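Local coordinates for orotidine 5'-phosphate decarboxylase (Lactobacillus acidophilus, PDB 3TFX), which probably catalyses the decarboxylation of orotidine 5'-monophosphate to uridine 5'-monophosphate, the last step of de novo UMP synthesis, at residues 163-168 against 181-186; 118-123 against 159-164; 9-14 against 34-39; 57-62 against 82-87; 23-28 against 223-228. One frame throughout, in Å; residues are numbered along the deposited sequence.

Contact 1. Residues 163-168 against 181-186; sequences CSPLEV and YVTPGI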
# COMPACT_ATOMS: atom_id res chain seq x y z
N CYS A 163 8.86 13.42 5.12
CA CYS A 163 8.84 14.00 6.45
C CYS A 163 8.20 15.38 6.39
O CYS A 163 7.99 15.91 5.32
CB CYS A 163 10.26 14.11 7.02
SG CYS A 163 11.41 15.13 6.04
N SER A 164 7.89 15.95 7.55
CA SER A 164 7.37 17.30 7.61
C SER A 164 8.54 18.28 7.46
O SER A 164 9.67 17.94 7.82
CB SER A 164 6.68 17.55 8.95
OG SER A 164 7.58 18.21 9.80
N PRO A 165 8.28 19.48 6.92
CA PRO A 165 9.31 20.50 6.81
C PRO A 165 10.13 20.70 8.09
O PRO A 165 11.36 20.85 8.03
CB PRO A 165 8.52 21.78 6.47
CG PRO A 165 7.05 21.36 6.38
CD PRO A 165 7.03 19.88 6.24
N LEU A 166 9.46 20.66 9.24
CA LEU A 166 10.11 20.88 10.54
C LEU A 166 11.03 19.74 10.97
O LEU A 166 11.93 19.95 11.78
CB LEU A 166 9.05 21.09 11.62
CG LEU A 166 8.40 22.46 11.81
CD1 LEU A 166 7.12 22.32 12.61
CD2 LEU A 166 9.35 23.42 12.53
N GLU A 167 10.78 18.54 10.45
CA GLU A 167 11.56 17.36 10.81
C GLU A 167 12.91 17.30 10.09
O GLU A 167 13.80 16.57 10.51
CB GLU A 167 10.76 16.08 10.54
CG GLU A 167 9.65 15.81 11.56
CD GLU A 167 8.69 14.69 11.13
OE1 GLU A 167 8.56 14.41 9.92
OE2 GLU A 167 8.04 14.10 12.02
N VAL A 168 13.05 18.04 8.99
CA VAL A 168 14.21 17.88 8.12
C VAL A 168 15.52 18.00 8.90
O VAL A 168 16.40 17.15 8.73
CB VAL A 168 14.19 18.83 6.88
CG1 VAL A 168 15.43 18.59 5.98
CG2 VAL A 168 12.93 18.63 6.07
N TYR A 181 14.91 14.48 1.27
CA TYR A 181 13.91 14.82 2.27
C TYR A 181 12.73 15.45 1.54
O TYR A 181 12.80 16.60 1.09
CB TYR A 181 14.51 15.73 3.35
CG TYR A 181 15.77 15.12 3.96
CD1 TYR A 181 15.68 14.22 5.01
CD2 TYR A 181 17.03 15.42 3.44
CE1 TYR A 181 16.83 13.64 5.57
CE2 TYR A 181 18.19 14.84 3.99
CZ TYR A 181 18.08 13.95 5.05
OH TYR A 181 19.19 13.36 5.59
N VAL A 182 11.66 14.66 1.38
CA VAL A 182 10.49 15.05 0.59
C VAL A 182 9.36 15.49 1.53
O VAL A 182 8.89 14.71 2.36
CB VAL A 182 10.03 13.92 -0.33
CG1 VAL A 182 8.74 14.31 -1.09
CG2 VAL A 182 11.15 13.54 -1.31
N THR A 183 8.94 16.75 1.38
CA THR A 183 8.08 17.41 2.37
C THR A 183 6.75 17.94 1.78
O THR A 183 6.77 18.90 1.01
CB THR A 183 8.82 18.59 3.06
OG1 THR A 183 9.11 19.60 2.09
CG2 THR A 183 10.14 18.14 3.67
N PRO A 184 5.60 17.31 2.14
CA PRO A 184 4.27 17.69 1.60
C PRO A 184 3.45 18.85 2.19
O PRO A 184 2.46 19.29 1.57
CB PRO A 184 3.44 16.39 1.74
CG PRO A 184 4.07 15.67 2.88
CD PRO A 184 5.55 16.02 2.87
N GLY A 185 3.77 19.36 3.37
CA GLY A 185 2.78 20.30 3.97
C GLY A 185 2.70 21.73 3.42
O GLY A 185 2.15 22.62 4.07
N ILE A 186 3.22 21.95 2.22
CA ILE A 186 3.68 23.29 1.82
C ILE A 186 2.63 24.23 1.19
O ILE A 186 1.95 23.86 0.22
CB ILE A 186 4.94 23.17 0.92
CG1 ILE A 186 6.02 22.27 1.58
CG2 ILE A 186 5.47 24.56 0.53
CD1 ILE A 186 6.58 22.75 2.93
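The CG2 methyl of Thr183 is the main bump of this contact, and its hollow is built from Cys163 and Val168. Thr183 CG2 stands 3.7 Å from Val168 CG2 and 4.0 Å from Cys163 SG, with the Cys163 carbonyl oxygen closing a third side. Having CG2 anti to the carbonyl carbon aims the methyl into this pocket and leaves OG1 to bond with Ser210. The sulfur is itself a wedge: Cys163 SG fits between that methyl and Tyr181 CB, 4.1 Å from the latter, and sits near the plane of the tyrosine ring at its edge. Val168 CG1 lies 4.0 Å from Tyr181 CB, crossing the tyrosine side chain at a slant. Farther along, the Pro165 ring fills the next dip, with Pro165 CD 3.9 Å from Thr183 CB. Pro165 CG is 3.7 Å from Ile186 CD1, and Pro165 and Ile186 run past each other in opposite directions. One backbone bond ties the surfaces together, Cys163 N to Val182 O at 3.0 Å. The 163-168 turn is held from within by Glu167 OE1, which accepts from Ser164 N. The contact joins the loop after strand 160-162 to strand 180-183 of the barrel; Leu171 of helix 168-175 covers Cys163 and Tyr181, while Ile213 of strand 212-215 lies against Thr183 and Ile186.

Contact 2. Residues 118-123 against 159-164; sequences LLAVTE and DGVICS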
# COMPACT_ATOMS: atom_id res chain seq x y z
N LEU A 118 13.30 5.55 -4.22
CA LEU A 118 12.48 4.87 -3.23
C LEU A 118 12.40 5.71 -1.97
O LEU A 118 13.42 5.98 -1.32
CB LEU A 118 13.08 3.50 -2.88
CG LEU A 118 12.41 2.64 -1.81
CD1 LEU A 118 10.97 2.28 -2.21
CD2 LEU A 118 13.26 1.37 -1.54
N LEU A 119 11.20 6.10 -1.61
CA LEU A 119 11.03 6.94 -0.44
C LEU A 119 10.32 6.17 0.66
O LEU A 119 9.31 5.51 0.40
CB LEU A 119 10.23 8.21 -0.81
CG LEU A 119 10.77 9.04 -1.97
CD1 LEU A 119 9.71 10.03 -2.45
CD2 LEU A 119 12.04 9.78 -1.55
N ALA A 120 10.82 6.27 1.88
CA ALA A 120 10.21 5.59 3.01
C ALA A 120 9.23 6.49 3.73
O ALA A 120 9.53 7.66 4.01
CB ALA A 120 11.26 5.08 3.99
N VAL A 121 8.06 5.94 3.98
CA VAL A 121 7.13 6.54 4.90
C VAL A 121 7.51 6.06 6.27
O VAL A 121 7.92 4.90 6.46
CB VAL A 121 5.67 6.18 4.57
CG1 VAL A 121 4.73 6.46 5.76
CG2 VAL A 121 5.23 6.94 3.31
N THR A 122 7.36 6.95 7.22
CA THR A 122 7.85 6.74 8.55
C THR A 122 6.60 6.50 9.42
O THR A 122 6.06 5.36 9.45
CB THR A 122 8.78 7.96 8.86
OG1 THR A 122 10.13 7.53 9.07
CG2 THR A 122 8.28 8.90 9.92
N GLU A 123 6.11 7.53 10.09
CA GLU A 123 4.81 7.48 10.73
C GLU A 123 3.90 8.42 9.98
O GLU A 123 4.27 9.56 9.73
CB GLU A 123 4.89 7.88 12.21
CG GLU A 123 5.66 6.88 13.11
CD GLU A 123 4.93 5.55 13.28
OE1 GLU A 123 3.71 5.46 13.01
OE2 GLU A 123 5.58 4.58 13.71
N ASP A 159 16.13 5.84 -0.97
CA ASP A 159 16.79 7.05 -1.43
C ASP A 159 16.38 8.30 -0.65
O ASP A 159 17.03 9.34 -0.75
CB ASP A 159 16.52 7.24 -2.91
CG ASP A 159 16.99 6.07 -3.73
OD1 ASP A 159 18.21 5.81 -3.74
OD2 ASP A 159 16.13 5.42 -4.36
N GLY A 160 15.31 8.18 0.12
CA GLY A 160 14.80 9.32 0.87
C GLY A 160 13.66 8.95 1.78
O GLY A 160 13.31 7.78 1.90
N VAL A 161 13.12 9.97 2.47
CA VAL A 161 11.95 9.80 3.32
C VAL A 161 10.91 10.91 3.06
O VAL A 161 11.23 12.00 2.61
CB VAL A 161 12.30 9.87 4.82
CG1 VAL A 161 12.95 8.59 5.28
CG2 VAL A 161 13.17 11.12 5.12
N ILE A 162 9.66 10.61 3.38
CA ILE A 162 8.63 11.63 3.48
C ILE A 162 8.66 12.11 4.92
O ILE A 162 8.50 11.31 5.84
CB ILE A 162 7.22 11.04 3.19
CG1 ILE A 162 7.21 10.20 1.90
CG2 ILE A 162 6.13 12.15 3.29
CD1 ILE A 162 7.61 10.93 0.62
N CYS A 163 8.86 13.42 5.12
CA CYS A 163 8.84 14.00 6.45
C CYS A 163 8.20 15.38 6.39
O CYS A 163 7.99 15.91 5.32
CB CYS A 163 10.26 14.11 7.02
SG CYS A 163 11.41 15.13 6.04
N SER A 164 7.89 15.95 7.55
CA SER A 164 7.37 17.30 7.61
C SER A 164 8.54 18.28 7.46
O SER A 164 9.67 17.94 7.82
CB SER A 164 6.68 17.55 8.95
OG SER A 164 7.58 18.21 9.80
O HOH W 1 6.66 9.61 6.46
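Leu118 and Asp159 meet at the tight end of this parallel strand pair, where backbone and side chain interlock. Leu118 O receives Asp159 N at 2.7 Å in the carbonyl plane and, more weakly, Gly160 N. In return, Asp159 OD2 accepts Leu118 N at 2.8 Å through its anti lone pair, along a nearly straight bond (171°). Holding CG beside its own backbone N, with chi1 at -58°, folds the carboxylate back to this amide. The next rungs are regular, Ala120 N to Gly160 O and then Ile162 N to Ala120 O. Packing is close where Leu119 CD2 rests 3.7 Å from Gly160 CA, since no beta carbon stands in its way. Leu119 CD1 also meets Ile162 CD1 at 3.8 Å, the two side chains crossing at about a right angle inside the barrel. On the outer face Ala120 CB and Val161 CG1 touch more lightly, at 4.1 Å. Past Val121 the strands part, and direct pairing gives way to a water that accepts from Thr122 N at 2.9 Å and donates to Ile162 O at 2.6 Å. With an asparagine in place of Asp159, Lys102 would probably lose its charged mate even if the bond to Leu118 N survived. The OD2 oxygen thus serves two donors, a strand amide and the ammonium of Lys102 on helix 95-108, so its negative charge is likely to be partly balanced where the two strands begin to pair.

Contact 3. Residues 9-14 against 34-39; sequences VALDLD and VKVGME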
# COMPACT_ATOMS: atom_id res chain seq x y z
N VAL A 9 3.16 18.41 -7.88
CA VAL A 9 1.75 18.78 -7.69
C VAL A 9 0.90 17.59 -7.23
O VAL A 9 0.77 16.59 -7.93
CB VAL A 9 1.18 19.45 -8.97
CG1 VAL A 9 -0.22 19.99 -8.72
CG2 VAL A 9 2.11 20.61 -9.39
N ALA A 10 0.32 17.70 -6.04
CA ALA A 10 -0.53 16.64 -5.51
C ALA A 10 -1.91 16.67 -6.14
O ALA A 10 -2.65 17.64 -5.98
CB ALA A 10 -0.64 16.73 -4.00
N LEU A 11 -2.22 15.61 -6.88
CA LEU A 11 -3.51 15.49 -7.55
C LEU A 11 -4.38 14.51 -6.79
O LEU A 11 -4.12 13.31 -6.77
CB LEU A 11 -3.32 15.03 -9.00
CG LEU A 11 -2.36 15.84 -9.87
CD1 LEU A 11 -2.33 15.28 -11.28
CD2 LEU A 11 -2.73 17.33 -9.90
N ASP A 12 -5.41 15.05 -6.14
CA ASP A 12 -6.38 14.28 -5.40
C ASP A 12 -7.67 14.25 -6.22
O ASP A 12 -8.53 15.12 -6.06
CB ASP A 12 -6.62 14.91 -4.02
CG ASP A 12 -5.34 15.00 -3.17
OD1 ASP A 12 -4.42 14.17 -3.35
OD2 ASP A 12 -5.25 15.92 -2.32
N LEU A 13 -7.76 13.28 -7.13
CA LEU A 13 -8.91 13.10 -8.00
C LEU A 13 -9.02 11.62 -8.36
O LEU A 13 -8.03 10.89 -8.25
CB LEU A 13 -8.78 13.95 -9.27
CG LEU A 13 -7.35 14.20 -9.78
CD1 LEU A 13 -6.82 12.99 -10.53
CD2 LEU A 13 -7.29 15.45 -10.65
N ASP A 14 -10.20 11.19 -8.81
CA ASP A 14 -10.47 9.75 -9.00
C ASP A 14 -10.80 9.33 -10.43
O ASP A 14 -11.28 8.22 -10.65
CB ASP A 14 -11.61 9.31 -8.06
CG ASP A 14 -12.96 9.94 -8.41
OD1 ASP A 14 -13.92 9.65 -7.69
OD2 ASP A 14 -13.09 10.69 -9.39
N VAL A 34 3.95 15.48 -10.98
CA VAL A 34 2.74 15.32 -10.18
C VAL A 34 2.79 14.12 -9.24
O VAL A 34 3.56 13.18 -9.45
CB VAL A 34 1.45 15.23 -11.06
CG1 VAL A 34 1.26 16.51 -11.86
CG2 VAL A 34 1.50 14.00 -11.96
N LYS A 35 1.94 14.17 -8.20
CA LYS A 35 1.79 13.05 -7.28
C LYS A 35 0.38 12.50 -7.35
O LYS A 35 -0.58 13.24 -7.15
CB LYS A 35 2.07 13.47 -5.83
CG LYS A 35 2.04 12.30 -4.81
CD LYS A 35 2.34 12.76 -3.41
CE LYS A 35 1.09 13.19 -2.65
NZ LYS A 35 0.60 12.12 -1.72
N VAL A 36 0.26 11.20 -7.62
CA VAL A 36 -1.01 10.48 -7.51
C VAL A 36 -0.90 9.29 -6.57
O VAL A 36 0.16 8.66 -6.45
CB VAL A 36 -1.55 10.05 -8.89
CG1 VAL A 36 -2.07 11.27 -9.64
CG2 VAL A 36 -0.48 9.34 -9.70
N GLY A 37 -1.99 9.00 -5.88
CA GLY A 37 -2.00 7.97 -4.87
C GLY A 37 -3.00 6.91 -5.23
O GLY A 37 -3.34 6.73 -6.40
N MSE A 38 -3.46 6.20 -4.20
CA MSE A 38 -4.51 5.18 -4.34
C MSE A 38 -5.77 5.67 -5.04
O MSE A 38 -6.33 4.96 -5.86
CB MSE A 38 -4.94 4.69 -2.96
CG MSE A 38 -4.06 3.67 -2.37
SE MSE A 38 -4.72 3.36 -0.58
CE MSE A 38 -3.02 2.75 0.17
N GLU A 39 -6.22 6.87 -4.67
CA GLU A 39 -7.44 7.45 -5.20
C GLU A 39 -7.49 7.39 -6.73
O GLU A 39 -8.46 6.87 -7.30
CB GLU A 39 -7.65 8.88 -4.67
CG GLU A 39 -8.81 9.64 -5.38
CD GLU A 39 -9.33 10.85 -4.61
OE1 GLU A 39 -8.61 11.38 -3.73
OE2 GLU A 39 -10.47 11.27 -4.88
O HOH W 2 -2.02 12.82 -4.71
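The Glu39 carboxylate lies flat over the peptide between Asp12 and Leu13, their planes nearly parallel. Leu13 N sits squarely under one face, 3.8 Å from Glu39 CD, while Glu39 OE2 overhangs toward Asp14 CB at 3.9 Å. Glu39 gets there from the first turn of helix 38-44 with CG anti to its backbone N (chi1 170°) and an extended chain, its CG passing 3.2 Å from Leu13 O. With an alanine here, that peptide face would probably lose its cover and the 12-14 loop would be freer to shift. Farther back the segments pair as parallel strands: Lys35 N bonds Val9 O from above the carbonyl plane, and Leu11 N meets Lys35 O at 2.9 Å, nearly along the C=O axis. A water 3.0 Å from Leu11 O and 2.9 Å from Lys35 O takes over where this pairing ends. Leu11 CD1 leans obliquely on Val34 CB at 3.8 Å, whereas on the inner face Ala10 CB lies beside the aliphatic part of Lys35, whose ammonium goes on to Asp62. Asp12 and Lys35 are predicted substrate-binding residues, consistent with their place at the mouth of the barrel. Strand 7-10 and strand 33-36 are the ends of a beta-alpha-beta unit, with Leu19 and Leu23 of the intervening helix 16-24 covering Leu11; Asn74 of the second subunit packs on Glu39.

Contact 4. Residues 57-62 against 82-87; sequences YKIFLD and LGITFT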
# COMPACT_ATOMS: atom_id res chain seq x y z
N TYR A 57 5.78 13.50 -18.46
CA TYR A 57 5.41 13.85 -17.09
C TYR A 57 6.28 13.07 -16.09
O TYR A 57 6.60 11.89 -16.31
CB TYR A 57 3.94 13.57 -16.82
CG TYR A 57 2.97 14.53 -17.49
CD1 TYR A 57 2.80 15.83 -17.00
CD2 TYR A 57 2.23 14.15 -18.61
CE1 TYR A 57 1.92 16.72 -17.61
CE2 TYR A 57 1.34 15.03 -19.23
CZ TYR A 57 1.20 16.32 -18.73
OH TYR A 57 0.33 17.21 -19.33
N LYS A 58 6.73 13.76 -15.04
CA LYS A 58 7.36 13.07 -13.93
C LYS A 58 6.26 12.74 -12.91
O LYS A 58 5.45 13.61 -12.57
CB LYS A 58 8.51 13.89 -13.33
CG LYS A 58 9.75 13.98 -14.22
CD LYS A 58 10.96 14.54 -13.45
CE LYS A 58 11.89 15.41 -14.33
NZ LYS A 58 12.65 14.67 -15.40
N ILE A 59 6.20 11.49 -12.47
CA ILE A 59 5.16 11.04 -11.54
C ILE A 59 5.76 10.50 -10.25
O ILE A 59 6.62 9.63 -10.27
CB ILE A 59 4.16 9.98 -12.17
CG1 ILE A 59 3.12 10.66 -13.08
CG2 ILE A 59 3.39 9.22 -11.10
CD1 ILE A 59 3.62 10.92 -14.47
N PHE A 60 5.27 11.03 -9.13
CA PHE A 60 5.48 10.44 -7.81
C PHE A 60 4.27 9.53 -7.63
O PHE A 60 3.17 10.00 -7.36
CB PHE A 60 5.58 11.58 -6.76
CG PHE A 60 5.61 11.13 -5.31
CD1 PHE A 60 5.66 9.79 -4.94
CD2 PHE A 60 5.59 12.09 -4.31
CE1 PHE A 60 5.67 9.42 -3.58
CE2 PHE A 60 5.61 11.73 -2.96
CZ PHE A 60 5.65 10.40 -2.59
N LEU A 61 4.46 8.23 -7.83
CA LEU A 61 3.39 7.27 -7.61
C LEU A 61 3.41 6.77 -6.16
O LEU A 61 4.24 5.94 -5.78
CB LEU A 61 3.46 6.10 -8.59
CG LEU A 61 2.36 5.03 -8.49
CD1 LEU A 61 0.96 5.64 -8.40
CD2 LEU A 61 2.46 4.10 -9.66
N ASP A 62 2.45 7.28 -5.38
CA ASP A 62 2.49 7.20 -3.94
C ASP A 62 1.49 6.15 -3.41
O ASP A 62 0.39 6.49 -2.96
CB ASP A 62 2.19 8.59 -3.37
CG ASP A 62 2.26 8.66 -1.85
OD1 ASP A 62 2.66 7.67 -1.18
OD2 ASP A 62 1.92 9.73 -1.32
N LEU A 82 6.49 1.34 -15.39
CA LEU A 82 5.60 2.45 -15.76
C LEU A 82 6.33 3.77 -16.03
O LEU A 82 5.74 4.72 -16.53
CB LEU A 82 4.55 2.66 -14.66
CG LEU A 82 3.24 1.87 -14.59
CD1 LEU A 82 3.25 0.61 -15.44
CD2 LEU A 82 2.89 1.56 -13.15
N GLY A 83 7.62 3.82 -15.68
CA GLY A 83 8.43 5.02 -15.92
C GLY A 83 8.19 6.15 -14.93
O GLY A 83 8.30 7.32 -15.29
N ILE A 84 7.85 5.80 -13.69
CA ILE A 84 7.65 6.79 -12.62
C ILE A 84 9.01 7.27 -12.05
O ILE A 84 10.06 6.71 -12.39
CB ILE A 84 6.59 6.37 -11.52
CG1 ILE A 84 7.12 5.43 -10.42
CG2 ILE A 84 5.28 5.87 -12.15
CD1 ILE A 84 7.65 4.12 -10.86
N THR A 85 8.97 8.31 -11.22
CA THR A 85 10.18 8.96 -10.73
C THR A 85 10.40 8.72 -9.22
O THR A 85 11.51 8.41 -8.80
CB THR A 85 10.16 10.49 -11.05
OG1 THR A 85 9.68 10.69 -12.39
CG2 THR A 85 11.56 11.11 -10.92
N PHE A 86 9.34 8.87 -8.43
CA PHE A 86 9.37 8.61 -6.98
C PHE A 86 8.26 7.63 -6.66
O PHE A 86 7.19 7.69 -7.26
CB PHE A 86 9.06 9.87 -6.13
CG PHE A 86 10.12 10.96 -6.16
CD1 PHE A 86 11.35 10.80 -6.79
CD2 PHE A 86 9.88 12.15 -5.48
CE1 PHE A 86 12.30 11.84 -6.79
CE2 PHE A 86 10.81 13.17 -5.47
CZ PHE A 86 12.03 13.02 -6.13
N THR A 87 8.51 6.76 -5.69
CA THR A 87 7.48 5.88 -5.15
C THR A 87 7.74 5.61 -3.66
O THR A 87 8.87 5.74 -3.20
CB THR A 87 7.39 4.58 -5.99
OG1 THR A 87 6.05 4.12 -6.00
CG2 THR A 87 8.29 3.51 -5.46
O HOH W 3 7.88 10.02 -14.35
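In the beta-alpha-beta unit of strand 58-65, helix 69-80 and strand 86-90, Phe60 pairs with Phe86 as a parallel bridge between neighbouring strands of the TIM barrel. Ile59 O holds two successive amides, Thr85 N at 2.9 Å and, weakly, Phe86 N; Phe86 O then takes Leu61 N. Before the paired part begins, a water completes the join with four bonds, donating to Tyr57 O and Gly83 O and accepting from Ile59 N and from Thr85 OG1 at 2.7 Å. Toward the helices, Ile84 CG2 nests between Ile59 CG2 and Leu61 CB, 4.0 Å from each. Inside the barrel Phe60 crosses Phe86 at about a right angle, its CD1 3.6 Å from Phe86 CB and its CG at the edge of the Phe86 ring. Phe60 CG stands anti to the backbone N (chi1 172°), which carries the ring along the strand to Lys35 and Leu119. Asp62, two residues on and a predicted substrate-binding residue, forms salt bridges with Lys35 and Lys64. Near it the strands are pinned by a side chain: Thr87 OG1 donates to Leu61 O at 2.6 Å, in the carbonyl plane.

Contact 5. Residues 23-28 against 223-228; sequences LSKLGD and SDPKAA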
# COMPACT_ATOMS: atom_id res chain seq x y z
N LEU A 23 -4.04 18.83 -15.64
CA LEU A 23 -2.77 18.70 -16.35
C LEU A 23 -2.62 19.70 -17.50
O LEU A 23 -1.55 20.28 -17.69
CB LEU A 23 -2.58 17.28 -16.86
CG LEU A 23 -1.70 16.27 -16.11
CD1 LEU A 23 -1.77 16.43 -14.62
CD2 LEU A 23 -2.08 14.86 -16.49
N SER A 24 -3.70 19.91 -18.25
CA SER A 24 -3.70 20.89 -19.35
C SER A 24 -3.39 22.31 -18.87
O SER A 24 -3.01 23.18 -19.67
CB SER A 24 -5.04 20.87 -20.08
OG SER A 24 -6.02 21.55 -19.32
N LYS A 25 -3.51 22.55 -17.57
CA LYS A 25 -3.27 23.87 -17.00
C LYS A 25 -1.94 24.00 -16.27
O LYS A 25 -1.69 25.04 -15.67
CB LYS A 25 -4.39 24.23 -16.04
CG LYS A 25 -5.76 24.34 -16.69
CD LYS A 25 -6.80 24.63 -15.63
CE LYS A 25 -8.20 24.48 -16.16
NZ LYS A 25 -9.15 24.39 -15.03
N LEU A 26 -1.09 22.97 -16.30
CA LEU A 26 0.13 22.98 -15.48
C LEU A 26 1.36 23.35 -16.28
O LEU A 26 2.41 23.71 -15.72
CB LEU A 26 0.33 21.65 -14.74
CG LEU A 26 -0.71 21.32 -13.66
CD1 LEU A 26 -0.37 20.00 -12.96
CD2 LEU A 26 -0.82 22.44 -12.64
N GLY A 27 1.23 23.27 -17.60
CA GLY A 27 2.31 23.66 -18.49
C GLY A 27 2.74 22.54 -19.40
O GLY A 27 1.99 21.59 -19.62
N ASP A 28 3.96 22.66 -19.91
CA ASP A 28 4.52 21.65 -20.80
C ASP A 28 4.84 20.43 -19.95
O ASP A 28 5.37 20.57 -18.84
CB ASP A 28 5.79 22.18 -21.47
CG ASP A 28 5.52 23.33 -22.45
OD1 ASP A 28 4.47 23.32 -23.14
OD2 ASP A 28 6.39 24.22 -22.56
N SER A 223 -6.49 30.19 -9.59
CA SER A 223 -7.15 30.72 -10.79
C SER A 223 -6.28 30.58 -12.04
O SER A 223 -6.80 30.40 -13.15
CB SER A 223 -7.55 32.19 -10.57
OG SER A 223 -8.70 32.30 -9.71
N ASP A 224 -4.96 30.65 -11.83
CA ASP A 224 -3.96 30.37 -12.87
C ASP A 224 -2.99 29.31 -12.31
O ASP A 224 -1.99 29.65 -11.69
CB ASP A 224 -3.20 31.67 -13.22
CG ASP A 224 -2.35 31.55 -14.49
OD1 ASP A 224 -2.01 30.41 -14.93
OD2 ASP A 224 -2.00 32.62 -15.05
N PRO A 225 -3.32 28.01 -12.49
CA PRO A 225 -2.45 26.99 -11.88
C PRO A 225 -1.01 26.99 -12.40
O PRO A 225 -0.09 26.75 -11.63
CB PRO A 225 -3.16 25.68 -12.21
CG PRO A 225 -4.62 26.06 -12.22
CD PRO A 225 -4.62 27.43 -12.91
N LYS A 226 -0.82 27.24 -13.70
CA LYS A 226 0.51 27.27 -14.27
C LYS A 226 1.38 28.35 -13.62
O LYS A 226 2.52 28.08 -13.19
CB LYS A 226 0.45 27.44 -15.78
CG LYS A 226 1.81 27.28 -16.44
CD LYS A 226 1.73 27.45 -17.95
CE LYS A 226 3.13 27.61 -18.54
NZ LYS A 226 3.05 27.87 -20.00
N ALA A 227 0.84 29.56 -13.52
CA ALA A 227 1.59 30.66 -12.92
C ALA A 227 1.80 30.45 -11.41
O ALA A 227 2.82 30.85 -10.87
CB ALA A 227 0.91 31.99 -13.20
N ALA A 228 0.84 29.82 -10.73
CA ALA A 228 1.03 29.49 -9.32
C ALA A 228 2.15 28.47 -9.14
O ALA A 228 2.91 28.55 -8.18
CB ALA A 228 -0.25 28.98 -8.70
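Lys226 keeps CG anti to its backbone N (chi1 -172°) and stays extended from there on, which lays its methylenes along the turn of Leu26 and Gly27. Lys226 CG passes 3.7 Å from Leu26 O, and Lys226 CD comes to 3.9 Å from Gly27 CA. Leu26 sets out away from segment 223-228, but a chi1 of -67° puts CG beside its own N, and Leu26 CD2 reaches Pro225 CB at 4.0 Å, the two side chains crossing at about a right angle. Gly27 has a positive phi of 122°, a backbone shape that a beta carbon would jam against the preceding carbonyl oxygen. The Lys25 carbonyl oxygen points into the start of helix 225-236. Lys25 O lies 3.2 Å from Lys226 CB and 3.8 Å from Pro225 CB, and although Lys226 N is only 3.1 Å away from it, the angle is too poor for a hydrogen bond. That helix is capped from its own side: Asp224, at the N-cap, accepts Ala227 N with OD1 at 3.3 Å, met from above the carboxylate plane. The contact brings the end of helix 16-24, the first of the chain, against the start of the last helix on the outside of the barrel, while Leu26 reaches inward to Val32 and Val34. Its chemistry is mostly that of hydrocarbon against backbone; Asp28 OD2 and Lys226 NZ, 5.6 Å apart, probably attract each other mildly without forming a salt bridge.

Contacts 3, 4, 2 and 1 follow one another along the chain and round the same closed, eight-stranded parallel barrel. Contacts 3 and 4, with centres 11 Å apart, meet where strands 33-36 and 58-65 adjoin, and share the Lys35–Asp62 salt bridge of the predicted substrate site. Contact 4 joins contact 2 through strands 86-90 and 117-121, and contact 2 runs into contact 1 by sharing Cys163 and Ser164, their centres 9 Å apart. Contact 5 lies outside the sheet, about 27 Å from contact 2 between centres. It encloses contacts 1, 2 and 4 in sequence, crosses contact 3, and brings the chain's first and last helices together as the barrel closes.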